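Glycine betaine/carnitine/choline ABC transporter (Staphylococcus aureus subsp. aureus Mu50, PDB 3O66) probably binds quaternary ammonium compounds such as glycine betaine, carnitine or choline as the substrate-binding part of an ABC importer. Local coordinates at residues S19-I24 with S66-N71; Q104-S109 with A221-A226; M119-T124 with Y205-L210. All blocks are in the same frame, centred on the assembly; numbering follows the deposited sequence. Where two conformers were deposited one is given.

Contact 1 of 3, residues S19-I24 with S66-N71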
ATOM      1  N   SER A  19       4.330   5.014   8.134  1.00 26.64           N
ATOM      2  CA  SER A  19       5.714   5.092   7.646  1.00 26.61           C
ATOM      3  C   SER A  19       5.766   4.934   6.136  1.00 24.73           C
ATOM      4  O   SER A  19       6.525   5.610   5.466  1.00 24.00           O
ATOM      5  CB  SER A  19       6.603   4.034   8.303  1.00 26.41           C
ATOM      6  OG  SER A  19       6.641   4.285   9.686  1.00 29.10           O
ATOM      7  N   GLU A  20       4.920   4.061   5.613  1.00 23.81           N
ATOM      8  CA  GLU A  20       4.863   3.816   4.201  1.00 23.39           C
ATOM      9  C   GLU A  20       4.616   5.096   3.388  1.00 22.96           C
ATOM     10  O   GLU A  20       5.358   5.410   2.436  1.00 21.89           O
ATOM     11  CB  GLU A  20       3.747   2.825   3.925  1.00 23.69           C
ATOM     12  CG  GLU A  20       3.669   2.445   2.467  1.00 25.48           C
ATOM     13  CD  GLU A  20       2.853   1.182   2.264  1.00 26.43           C
ATOM     14  OE1 GLU A  20       3.288   0.122   2.765  1.00 26.68           O
ATOM     15  OE2 GLU A  20       1.796   1.266   1.618  1.00 25.12           O
ATOM     16  N   SER A  21       3.559   5.816   3.749  1.00 22.78           N
ATOM     17  CA  SER A  21       3.251   7.087   3.100  1.00 22.61           C
ATOM     18  C   SER A  21       4.381   8.103   3.289  1.00 23.23           C
ATOM     19  O   SER A  21       4.741   8.843   2.344  1.00 23.32           O
ATOM     20  CB  SER A  21       1.929   7.641   3.610  1.00 22.40           C
ATOM     21  OG  SER A  21       1.726   8.941   3.104  1.00 23.43           O
ATOM     22  N   GLN A  22       4.958   8.136   4.490  1.00 23.25           N
ATOM     23  CA  GLN A  22       6.020   9.107   4.755  1.00 23.88           C
ATOM     24  C   GLN A  22       7.293   8.800   3.950  1.00 23.23           C
ATOM     25  O   GLN A  22       7.908   9.717   3.398  1.00 23.90           O
ATOM     26  CB  GLN A  22       6.287   9.260   6.244  1.00 24.70           C
ATOM     27  CG  GLN A  22       5.027   9.761   6.982  1.00 28.01           C
ATOM     28  CD  GLN A  22       5.167   9.715   8.469  1.00 34.10           C
ATOM     29  OE1 GLN A  22       5.851   8.844   9.024  1.00 36.36           O
ATOM     30  NE2 GLN A  22       4.510  10.655   9.147  1.00 36.05           N
ATOM     31  N   ILE A  23       7.664   7.532   3.886  1.00 20.96           N
ATOM     32  CA  ILE A  23       8.800   7.089   3.048  1.00 20.97           C
ATOM     33  C   ILE A  23       8.638   7.536   1.581  1.00 20.66           C
ATOM     34  O   ILE A  23       9.516   8.244   1.028  1.00 21.14           O
ATOM     35  CB  ILE A  23       9.066   5.561   3.178  1.00 20.58           C
ATOM     36  CG1 ILE A  23       9.529   5.215   4.598  1.00 21.05           C
ATOM     37  CG2 ILE A  23      10.152   5.030   2.086  1.00 19.84           C
ATOM     38  CD1 ILE A  23       9.385   3.706   4.951  1.00 20.61           C
ATOM     39  N   ILE A  24       7.530   7.147   0.959  0.50 19.69           N
ATOM     40  CA  ILE A  24       7.293   7.479  -0.454  0.50 19.66           C
ATOM     41  C   ILE A  24       7.072   8.984  -0.680  0.50 19.43           C
ATOM     42  O   ILE A  24       7.506   9.524  -1.694  0.50 19.68           O
ATOM     43  CB  ILE A  24       6.127   6.689  -1.004  0.50 18.72           C
ATOM     44  CG1 ILE A  24       6.346   5.193  -0.770  0.50 18.47           C
ATOM     45  CG2 ILE A  24       5.923   6.988  -2.496  0.50 19.76           C
ATOM     46  CD1 ILE A  24       5.081   4.383  -0.962  0.50 17.22           C
ATOM     47  N   SER A  66      -0.303  13.567  -3.972  1.00 22.76           N
ATOM     48  CA  SER A  66      -0.390  12.582  -2.891  1.00 22.80           C
ATOM     49  C   SER A  66       0.756  11.586  -3.079  1.00 22.29           C
ATOM     50  O   SER A  66       0.890  10.999  -4.158  1.00 21.93           O
ATOM     51  CB  SER A  66      -1.727  11.843  -2.932  1.00 22.93           C
ATOM     52  OG  SER A  66      -2.810  12.705  -2.571  1.00 25.04           O
ATOM     53  N   GLY A  67       1.566  11.370  -2.037  1.00 21.58           N
ATOM     54  CA  GLY A  67       2.724  10.473  -2.169  1.00 23.15           C
ATOM     55  C   GLY A  67       2.269   9.065  -2.533  1.00 22.91           C
ATOM     56  O   GLY A  67       2.822   8.428  -3.449  1.00 23.19           O
ATOM     57  N   VAL A  68       1.237   8.583  -1.842  1.00 21.92           N
ATOM     58  CA  VAL A  68       0.738   7.227  -2.077  1.00 21.41           C
ATOM     59  C   VAL A  68      -0.776   7.187  -1.895  1.00 20.60           C
ATOM     60  O   VAL A  68      -1.324   7.739  -0.931  1.00 20.31           O
ATOM     61  CB  VAL A  68       1.483   6.136  -1.206  1.00 21.70           C
ATOM     62  CG1 VAL A  68       1.192   6.318   0.245  1.00 22.16           C
ATOM     63  CG2 VAL A  68       1.122   4.722  -1.666  1.00 23.29           C
ATOM     64  N   ARG A  69      -1.426   6.594  -2.894  1.00 19.59           N
ATOM     65  CA  ARG A  69      -2.832   6.348  -2.905  1.00 19.61           C
ATOM     66  C   ARG A  69      -3.001   4.917  -3.340  1.00 19.97           C
ATOM     67  O   ARG A  69      -2.164   4.392  -4.072  1.00 19.81           O
ATOM     68  CB  ARG A  69      -3.509   7.342  -3.900  1.00 18.67           C
ATOM     69  CG  ARG A  69      -3.333   8.842  -3.446  1.00 20.75           C
ATOM     70  CD  ARG A  69      -4.260   9.238  -2.258  1.00 21.60           C
ATOM     71  NE  ARG A  69      -5.662   9.345  -2.708  1.00 22.31           N
ATOM     72  CZ  ARG A  69      -6.206  10.421  -3.297  1.00 22.11           C
ATOM     73  NH1 ARG A  69      -5.507  11.538  -3.478  1.00 21.00           N
ATOM     74  NH2 ARG A  69      -7.476  10.392  -3.700  1.00 21.88           N
ATOM     75  N   TYR A  70      -4.085   4.277  -2.913  1.00 21.10           N
ATOM     76  CA  TYR A  70      -4.282   2.878  -3.251  1.00 21.83           C
ATOM     77  C   TYR A  70      -5.507   2.751  -4.123  1.00 22.08           C
ATOM     78  O   TYR A  70      -6.553   3.263  -3.734  1.00 22.84           O
ATOM     79  CB  TYR A  70      -4.425   2.066  -1.978  1.00 21.47           C
ATOM     80  CG  TYR A  70      -3.280   2.364  -1.048  1.00 20.80           C
ATOM     81  CD1 TYR A  70      -2.097   1.637  -1.133  1.00 21.00           C
ATOM     82  CD2 TYR A  70      -3.377   3.391  -0.098  1.00 21.59           C
ATOM     83  CE1 TYR A  70      -1.041   1.906  -0.302  1.00 20.11           C
ATOM     84  CE2 TYR A  70      -2.307   3.685   0.764  1.00 22.26           C
ATOM     85  CZ  TYR A  70      -1.138   2.928   0.645  1.00 22.74           C
ATOM     86  OH  TYR A  70      -0.061   3.179   1.458  1.00 23.60           O
ATOM     87  N   ASN A  71      -5.387   2.080  -5.278  1.00 21.78           N
ATOM     88  CA  ASN A  71      -6.489   2.178  -6.266  1.00 24.08           C
ATOM     89  C   ASN A  71      -7.857   1.664  -5.790  1.00 25.04           C
ATOM     90  O   ASN A  71      -8.865   2.326  -6.012  1.00 25.01           O
ATOM     91  CB  ASN A  71      -6.117   1.706  -7.680  1.00 23.42           C
ATOM     92  CG  ASN A  71      -5.738   0.218  -7.763  1.00 25.69           C
ATOM     93  OD1 ASN A  71      -5.707  -0.532  -6.759  1.00 26.21           O
ATOM     94  ND2 ASN A  71      -5.420  -0.207  -8.986  1.00 24.66           N
TER
HETATM   95  O   HOH W   1       0.755   9.907   0.776  1.00 21.07           O
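Glu-20 reaches across from the first turn of helix 19-35 to Tyr-70. Its CG lies anti to the backbone N (chi1 -177°) and the chain runs on extended, which carries the carboxylate to the far end of the tyrosine ring. Tyr-70 OH donates to Glu-20 OE2 at 2.7 Å. The hydroxyl meets OE2 on its anti side, 26° out of the carboxylate plane, and OE2 sits at the ring edge. The carboxylate and ring planes stand 52° apart. Asn-114 also donates to OE2, while OE1 is bonded to Thr-198 and Asn-257, so both oxygens of this buried acid have partners. Acetate and triethylene glycol, probably from the crystallisation liquor, lie near Glu-20 and Tyr-70 respectively. This is consistent with a pocket in the substrate-binding-protein fold, where the first helix packs beside a strand of one of the two sheets.

Ser-21 comes next. Its CA rests 3.6 Å from Val-68 CG1. Its OG is 2.7 Å from a water that accepts from Val-68 N at 3.0 Å; OG is also bonded to Leu-16 N.

One turn further on, Ile-24, in one of its two conformers, divides its branches. The Ile-24 and Val-68 side chains cross at about a right angle, with Ile-24 CD1 4.0 Å from Val-68 CB. CG2 lies 3.5 Å from Gly-67 O, at the corner the chain turns at Gly-67.

Contact 2 of 3, residues Q104-S109 with A221-A226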
ATOM      1  N   GLN A 104      -6.945  14.868 -12.485  1.00 24.16           N
ATOM      2  CA  GLN A 104      -5.738  14.378 -11.807  1.00 23.26           C
ATOM      3  C   GLN A 104      -5.206  13.139 -12.507  1.00 23.67           C
ATOM      4  O   GLN A 104      -5.960  12.353 -13.101  1.00 24.51           O
ATOM      5  CB  GLN A 104      -6.011  14.041 -10.347  1.00 21.50           C
ATOM      6  CG  GLN A 104      -6.376  15.260  -9.470  1.00 23.73           C
ATOM      7  CD  GLN A 104      -6.869  14.866  -8.079  1.00 24.15           C
ATOM      8  OE1 GLN A 104      -6.750  13.709  -7.666  1.00 23.93           O
ATOM      9  NE2 GLN A 104      -7.451  15.830  -7.362  1.00 25.58           N
ATOM     10  N   THR A 105      -3.894  12.958 -12.392  1.00 24.10           N
ATOM     11  CA  THR A 105      -3.239  11.785 -12.916  1.00 23.64           C
ATOM     12  C   THR A 105      -2.994  10.824 -11.758  1.00 23.40           C
ATOM     13  O   THR A 105      -2.238  11.137 -10.803  1.00 23.44           O
ATOM     14  CB  THR A 105      -1.936  12.162 -13.619  1.00 23.90           C
ATOM     15  OG1 THR A 105      -2.251  12.914 -14.803  1.00 23.36           O
ATOM     16  CG2 THR A 105      -1.112  10.908 -13.991  1.00 22.65           C
ATOM     17  N   PHE A 106      -3.642   9.669 -11.833  1.00 21.98           N
ATOM     18  CA  PHE A 106      -3.357   8.578 -10.891  1.00 22.38           C
ATOM     19  C   PHE A 106      -2.299   7.741 -11.618  1.00 22.89           C
ATOM     20  O   PHE A 106      -2.622   7.095 -12.607  1.00 24.01           O
ATOM     21  CB  PHE A 106      -4.663   7.790 -10.588  1.00 22.40           C
ATOM     22  CG  PHE A 106      -4.590   6.877  -9.384  1.00 22.18           C
ATOM     23  CD1 PHE A 106      -5.328   7.170  -8.233  1.00 23.29           C
ATOM     24  CD2 PHE A 106      -3.822   5.706  -9.417  1.00 22.20           C
ATOM     25  CE1 PHE A 106      -5.286   6.327  -7.109  1.00 24.19           C
ATOM     26  CE2 PHE A 106      -3.789   4.841  -8.319  1.00 21.86           C
ATOM     27  CZ  PHE A 106      -4.526   5.164  -7.157  1.00 24.11           C
ATOM     28  N   PHE A 107      -1.041   7.776 -11.144  1.00 22.44           N
ATOM     29  CA  PHE A 107       0.085   7.163 -11.891  1.00 22.10           C
ATOM     30  C   PHE A 107      -0.006   5.653 -11.924  1.00 22.13           C
ATOM     31  O   PHE A 107      -0.744   5.036 -11.130  1.00 22.34           O
ATOM     32  CB  PHE A 107       1.438   7.609 -11.325  1.00 22.40           C
ATOM     33  CG  PHE A 107       1.801   9.026 -11.702  1.00 21.82           C
ATOM     34  CD1 PHE A 107       2.695   9.268 -12.753  1.00 22.52           C
ATOM     35  CD2 PHE A 107       1.220  10.105 -11.036  1.00 22.41           C
ATOM     36  CE1 PHE A 107       3.024  10.573 -13.121  1.00 23.33           C
ATOM     37  CE2 PHE A 107       1.531  11.423 -11.395  1.00 22.54           C
ATOM     38  CZ  PHE A 107       2.436  11.655 -12.427  1.00 24.13           C
ATOM     39  N   ASP A 108       0.690   5.060 -12.889  1.00 23.23           N
ATOM     40  CA  ASP A 108       0.948   3.618 -12.854  1.00 24.19           C
ATOM     41  C   ASP A 108       1.590   3.279 -11.499  1.00 23.44           C
ATOM     42  O   ASP A 108       2.245   4.114 -10.904  1.00 22.69           O
ATOM     43  CB  ASP A 108       1.864   3.187 -13.989  1.00 24.79           C
ATOM     44  CG  ASP A 108       1.160   3.165 -15.354  1.00 28.30           C
ATOM     45  OD1 ASP A 108      -0.079   3.302 -15.434  1.00 28.43           O
ATOM     46  OD2 ASP A 108       1.871   3.003 -16.360  1.00 31.85           O
ATOM     47  N   SER A 109       1.392   2.052 -11.027  1.00 23.36           N
ATOM     48  CA  SER A 109       1.820   1.684  -9.693  1.00 22.32           C
ATOM     49  C   SER A 109       3.305   1.725  -9.451  1.00 21.87           C
ATOM     50  O   SER A 109       4.130   1.433 -10.354  1.00 22.73           O
ATOM     51  CB  SER A 109       1.265   0.299  -9.313  1.00 22.92           C
ATOM     52  OG  SER A 109       1.710  -0.107  -8.013  1.00 22.09           O
ATOM     53  N   ALA A 221      -3.346  -1.592  -5.471  1.00 23.32           N
ATOM     54  CA  ALA A 221      -2.072  -1.158  -6.048  1.00 23.53           C
ATOM     55  C   ALA A 221      -1.799   0.295  -5.610  1.00 22.53           C
ATOM     56  O   ALA A 221      -2.682   1.119  -5.620  1.00 22.90           O
ATOM     57  CB  ALA A 221      -2.124  -1.262  -7.551  1.00 23.37           C
ATOM     58  N   ALA A 222      -0.563   0.568  -5.223  1.00 21.42           N
ATOM     59  CA  ALA A 222      -0.149   1.885  -4.720  1.00 20.97           C
ATOM     60  C   ALA A 222       0.488   2.721  -5.824  1.00 20.92           C
ATOM     61  O   ALA A 222       1.357   2.204  -6.580  1.00 20.11           O
ATOM     62  CB  ALA A 222       0.866   1.691  -3.580  1.00 21.01           C
ATOM     63  N   SER A 223       0.090   4.003  -5.892  1.00 20.28           N
ATOM     64  CA  SER A 223       0.610   4.946  -6.896  1.00 20.33           C
ATOM     65  C   SER A 223       0.666   6.335  -6.318  1.00 20.84           C
ATOM     66  O   SER A 223      -0.037   6.616  -5.343  1.00 21.59           O
ATOM     67  CB  SER A 223      -0.326   5.042  -8.106  1.00 20.29           C
ATOM     68  OG  SER A 223      -0.546   3.797  -8.755  1.00 20.95           O
ATOM     69  N   ALA A 224       1.467   7.203  -6.953  1.00 20.01           N
ATOM     70  CA  ALA A 224       1.388   8.638  -6.750  1.00 20.50           C
ATOM     71  C   ALA A 224       0.129   9.184  -7.444  1.00 20.86           C
ATOM     72  O   ALA A 224      -0.324   8.586  -8.394  1.00 20.86           O
ATOM     73  CB  ALA A 224       2.600   9.283  -7.371  1.00 19.93           C
ATOM     74  N   VAL A 225      -0.409  10.302  -6.942  1.00 21.04           N
ATOM     75  CA  VAL A 225      -1.401  11.147  -7.649  1.00 22.20           C
ATOM     76  C   VAL A 225      -0.860  12.576  -7.699  1.00 22.70           C
ATOM     77  O   VAL A 225      -0.258  13.052  -6.741  1.00 22.67           O
ATOM     78  CB  VAL A 225      -2.773  11.095  -6.942  1.00 21.88           C
ATOM     79  CG1 VAL A 225      -3.828  12.096  -7.603  1.00 22.77           C
ATOM     80  CG2 VAL A 225      -3.298   9.649  -6.932  1.00 20.44           C
ATOM     81  N   ALA A 226      -1.063  13.253  -8.825  1.00 23.58           N
ATOM     82  CA  ALA A 226      -0.717  14.658  -8.954  1.00 23.96           C
ATOM     83  C   ALA A 226      -1.893  15.334  -9.673  1.00 24.70           C
ATOM     84  O   ALA A 226      -2.555  14.715 -10.528  1.00 25.39           O
ATOM     85  CB  ALA A 226       0.576  14.837  -9.734  1.00 23.27           C
TER
HETATM   86  O   HOH W   2       3.198   5.835  -8.732  1.00 22.29           O
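Thr-105 and Ala-226 form an antiparallel hydrogen-bonded pair. Thr-105 N donates to Ala-226 O at 2.9 Å, nearly in line with the carbonyl, and Ala-226 N returns a bond to Thr-105 O. Phe-106 and Val-225 follow as a non-hydrogen-bonded pair. Phe-107 N then donates to Ala-224 O at 3.0 Å. Between these bonds, Val-225 CA makes a CA-H...O contact of 3.3 Å with Thr-105 O.

From the Phe-107 carbonyl onward, serine hydroxyls take over from backbone amides. Ser-223 OG donates to Phe-107 O at 2.7 Å, from above the carbonyl plane, 41° out of it. With OG set opposite the backbone N (chi1 178°), Ser-109 OG donates to Ala-222 O at 2.7 Å. The same OG is bonded to Gly-111 N. A water bridges Asp-108 O and Ala-224 N, donating to the first and accepting from the second.

Strand 104-106 is the last strand on this side of a five-stranded mixed sheet, and strand 222-227 joins it to strand 65-70. This sheet belongs to one lobe of the binding-protein fold.

The apolar contacts lie on two faces. On the face of Phe-106 and Val-225, Val-225 CG2 meets Phe-106 CD1 at 3.5 Å, an oblique approach to the ring. Ser-223 OG approaches the same side of the ring obliquely, near CE2. Phe-98 of helix 87-102 makes an edge-to-face stack with Phe-106. Phe-107 packs by Thr-105 and Ala-226, which share the other face. Thr-105 CG2 sits over the centre of the Phe-107 ring, and the ring edge meets Ala-226 CB, 3.9 Å from Phe-107 CE2. Lys-238, Ile-241 and Asn-242 of helix 236-242 pack against Phe-107.

Contact 3 of 3, residues M119-T124 with Y205-L210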
HETATM    1  N   MSE A 119      -1.432 -14.584   5.917  1.00 21.43           N
HETATM    2  CA  MSE A 119       0.007 -14.801   6.043  1.00 21.12           C
HETATM    3  C   MSE A 119       0.316 -15.762   7.167  1.00 20.67           C
HETATM    4  O   MSE A 119      -0.478 -15.910   8.128  1.00 21.28           O
HETATM    5  CB  MSE A 119       0.786 -13.494   6.187  1.00 20.98           C
HETATM    6  CG  MSE A 119       0.328 -12.655   7.393  1.00 22.61           C
HETATM    7 SE   MSE A 119       1.170 -10.896   7.422  0.75 22.10          SE
HETATM    8  CE  MSE A 119       0.244 -10.154   5.865  1.00 23.63           C
ATOM      9  N   VAL A 120       1.449 -16.442   7.005  1.00 20.30           N
ATOM     10  CA  VAL A 120       1.885 -17.502   7.923  1.00 20.48           C
ATOM     11  C   VAL A 120       3.374 -17.379   8.162  1.00 21.44           C
ATOM     12  O   VAL A 120       4.058 -16.622   7.442  1.00 22.90           O
ATOM     13  CB  VAL A 120       1.546 -18.912   7.377  1.00 20.66           C
ATOM     14  CG1 VAL A 120       0.047 -19.053   7.191  1.00 21.41           C
ATOM     15  CG2 VAL A 120       2.361 -19.271   6.055  1.00 20.73           C
ATOM     16  N   THR A 121       3.909 -18.120   9.125  1.00 22.34           N
ATOM     17  CA  THR A 121       5.366 -18.172   9.280  1.00 22.94           C
ATOM     18  C   THR A 121       5.980 -19.063   8.181  1.00 24.80           C
ATOM     19  O   THR A 121       5.283 -19.896   7.580  1.00 25.39           O
ATOM     20  CB  THR A 121       5.799 -18.796  10.599  1.00 22.72           C
ATOM     21  OG1 THR A 121       5.323 -20.162  10.642  1.00 23.27           O
ATOM     22  CG2 THR A 121       5.300 -17.967  11.854  1.00 22.78           C
ATOM     23  N   LYS A 122       7.290 -18.951   7.987  0.50 25.93           N
ATOM     24  CA  LYS A 122       8.003 -19.854   7.076  0.50 28.26           C
ATOM     25  C   LYS A 122       7.905 -21.320   7.501  0.50 28.92           C
ATOM     26  O   LYS A 122       7.776 -22.195   6.651  0.50 30.06           O
ATOM     27  CB  LYS A 122       9.458 -19.422   6.883  0.50 29.78           C
ATOM     28  CG  LYS A 122      10.337 -19.541   8.121  0.50 31.62           C
ATOM     29  CD  LYS A 122      11.812 -19.369   7.767  0.50 34.53           C
ATOM     30  CE  LYS A 122      12.616 -18.962   8.994  0.50 35.85           C
ATOM     31  NZ  LYS A 122      11.896 -17.883   9.728  0.50 34.41           N
ATOM     32  N   GLU A 123       7.931 -21.606   8.802  0.50 29.15           N
ATOM     33  CA  GLU A 123       7.802 -23.009   9.233  0.50 30.35           C
ATOM     34  C   GLU A 123       6.415 -23.587   8.919  0.50 29.43           C
ATOM     35  O   GLU A 123       6.278 -24.757   8.551  0.50 29.95           O
ATOM     36  CB  GLU A 123       8.155 -23.209  10.718  0.50 31.15           C
ATOM     37  CG  GLU A 123       7.868 -24.624  11.222  0.50 33.49           C
ATOM     38  CD  GLU A 123       8.264 -24.850  12.675  0.50 36.92           C
ATOM     39  OE1 GLU A 123       7.672 -24.196  13.565  0.50 37.02           O
ATOM     40  OE2 GLU A 123       9.159 -25.697  12.928  0.50 40.66           O
ATOM     41  N   THR A 124       5.386 -22.763   9.066  1.00 27.80           N
ATOM     42  CA  THR A 124       4.019 -23.181   8.749  1.00 26.69           C
ATOM     43  C   THR A 124       3.827 -23.348   7.227  1.00 27.65           C
ATOM     44  O   THR A 124       3.196 -24.317   6.762  1.00 28.12           O
ATOM     45  CB  THR A 124       3.012 -22.196   9.354  1.00 25.63           C
ATOM     46  OG1 THR A 124       3.094 -22.285  10.786  1.00 24.66           O
ATOM     47  CG2 THR A 124       1.577 -22.524   8.940  1.00 23.16           C
ATOM     48  N   TYR A 205      10.315 -10.759  10.262  1.00 29.21           N
ATOM     49  CA  TYR A 205      10.043 -12.109  10.756  1.00 30.48           C
ATOM     50  C   TYR A 205       9.996 -13.138   9.645  1.00 30.64           C
ATOM     51  O   TYR A 205       9.660 -14.308   9.892  1.00 31.06           O
ATOM     52  CB  TYR A 205       8.721 -12.151  11.521  1.00 29.03           C
ATOM     53  CG  TYR A 205       8.623 -11.163  12.645  1.00 30.49           C
ATOM     54  CD1 TYR A 205       9.771 -10.655  13.267  1.00 33.19           C
ATOM     55  CD2 TYR A 205       7.385 -10.774  13.132  1.00 30.07           C
ATOM     56  CE1 TYR A 205       9.684  -9.751  14.302  1.00 35.74           C
ATOM     57  CE2 TYR A 205       7.281  -9.870  14.182  1.00 31.81           C
ATOM     58  CZ  TYR A 205       8.436  -9.367  14.761  1.00 34.37           C
ATOM     59  OH  TYR A 205       8.351  -8.477  15.794  1.00 35.45           O
ATOM     60  N   ASP A 206      10.362 -12.713   8.436  1.00 30.80           N
ATOM     61  CA  ASP A 206      10.391 -13.577   7.254  1.00 31.79           C
ATOM     62  C   ASP A 206       9.056 -14.341   7.094  1.00 29.41           C
ATOM     63  O   ASP A 206       9.041 -15.556   6.937  1.00 30.41           O
ATOM     64  CB  ASP A 206      11.604 -14.537   7.322  1.00 34.75           C
ATOM     65  CG  ASP A 206      11.965 -15.130   5.977  1.00 38.94           C
ATOM     66  OD1 ASP A 206      11.638 -14.548   4.921  1.00 43.21           O
ATOM     67  OD2 ASP A 206      12.592 -16.200   5.968  1.00 45.85           O
ATOM     68  N   LEU A 207       7.947 -13.618   7.174  1.00 26.24           N
ATOM     69  CA  LEU A 207       6.604 -14.226   7.058  1.00 25.09           C
ATOM     70  C   LEU A 207       6.295 -14.511   5.581  1.00 25.20           C
ATOM     71  O   LEU A 207       6.900 -13.901   4.692  1.00 25.93           O
ATOM     72  CB  LEU A 207       5.555 -13.295   7.658  1.00 23.56           C
ATOM     73  CG  LEU A 207       5.689 -12.872   9.136  1.00 23.88           C
ATOM     74  CD1 LEU A 207       4.584 -11.879   9.526  1.00 21.88           C
ATOM     75  CD2 LEU A 207       5.641 -14.101  10.061  1.00 25.78           C
ATOM     76  N   LYS A 208       5.401 -15.466   5.329  1.00 24.53           N
ATOM     77  CA  LYS A 208       5.006 -15.865   3.988  1.00 25.50           C
ATOM     78  C   LYS A 208       3.600 -15.336   3.717  1.00 24.55           C
ATOM     79  O   LYS A 208       2.637 -15.710   4.382  1.00 24.62           O
ATOM     80  CB  LYS A 208       5.041 -17.401   3.849  1.00 26.23           C
ATOM     81  CG  LYS A 208       4.353 -17.936   2.554  1.00 28.54           C
ATOM     82  CD  LYS A 208       5.294 -17.884   1.336  1.00 30.03           C
ATOM     83  CE  LYS A 208       4.528 -18.285   0.053  1.00 30.77           C
ATOM     84  NZ  LYS A 208       5.363 -17.943  -1.107  1.00 32.34           N
ATOM     85  N   VAL A 209       3.480 -14.432   2.760  1.00 24.17           N
ATOM     86  CA  VAL A 209       2.160 -13.872   2.403  1.00 24.38           C
ATOM     87  C   VAL A 209       1.560 -14.776   1.355  1.00 25.05           C
ATOM     88  O   VAL A 209       2.250 -15.104   0.373  1.00 26.65           O
ATOM     89  CB  VAL A 209       2.319 -12.465   1.869  1.00 23.39           C
ATOM     90  CG1 VAL A 209       0.917 -11.869   1.466  1.00 24.35           C
ATOM     91  CG2 VAL A 209       3.047 -11.606   2.932  1.00 24.66           C
ATOM     92  N   LEU A 210       0.302 -15.188   1.547  1.00 24.45           N
ATOM     93  CA  LEU A 210      -0.354 -16.115   0.620  1.00 25.51           C
ATOM     94  C   LEU A 210      -1.078 -15.378  -0.505  1.00 26.24           C
ATOM     95  O   LEU A 210      -1.630 -14.299  -0.286  1.00 25.23           O
ATOM     96  CB  LEU A 210      -1.342 -17.020   1.384  1.00 24.96           C
ATOM     97  CG  LEU A 210      -0.716 -17.890   2.503  1.00 26.00           C
ATOM     98  CD1 LEU A 210      -1.814 -18.682   3.202  1.00 26.77           C
ATOM     99  CD2 LEU A 210       0.323 -18.846   1.903  1.00 26.49           C
TER
HETATM  100  O   HOH W   3       8.453 -16.864   9.564  1.00 27.34           O
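Val-120 and Lys-208 exchange two backbone hydrogen bonds as an antiparallel pair. Lys-208 N donates to Val-120 O at 2.8 Å, almost straight at 173°, and Val-120 N donates to Lys-208 O at 3.0 Å. Their side chains lie side by side, with Val-120 CG2 3.9 Å from Lys-208 CB. Strand 208-209 is outermost in its sheet, paired with strand 116-120. On the other face, Met-119, a selenomethionine, crosses Leu-207 obliquely, its SE 4.1 Å from Leu-207 CD1. The bend at chi3 (69°) brings its CE to Val-209 CG2 at 4.3 Å.

Past the strand, a water accepts from Lys-122 N at 2.9 Å and donates to Tyr-205 O. It links the first turn of helix 122-128 to the chain just after helix 200-204. Thr-121 is the N-cap of helix 122-128, and its OG1 accepts from Thr-124 N.

Farther out, Tyr-182 and Leu-185 of helix 181-186 and Ile-202 of helix 200-204 pack on Met-119. The end of Lys-208 turns away to a salt bridge with Glu-131. Lys-122 NZ, in one of two conformers, is 4.2 Å from Asp-206 OD2, beyond a salt bridge. That attraction is doubtful; the backbone bonds probably carry the contact.

Contacts 1 and 2 share one sheet, and their centres are 10 Å apart. Strands 65-70 and 222-227 are neighbours there: Arg-69 N probably bonds to Ser-223 O, and Val-68 packs on Ala-222. Contact 3 lies in the other sheet. Its centre is 25 Å from that of contact 1 and 30 Å from that of contact 2, on the opposite side of the chain's centre from contact 2. Contact 1 closes first along the chain. Contact 2 then opens with 104-109 and closes with 221-226, and both segments of contact 3 fall between. The chain therefore leaves the first lobe, builds the second and returns, as in two-lobed substrate-binding proteins.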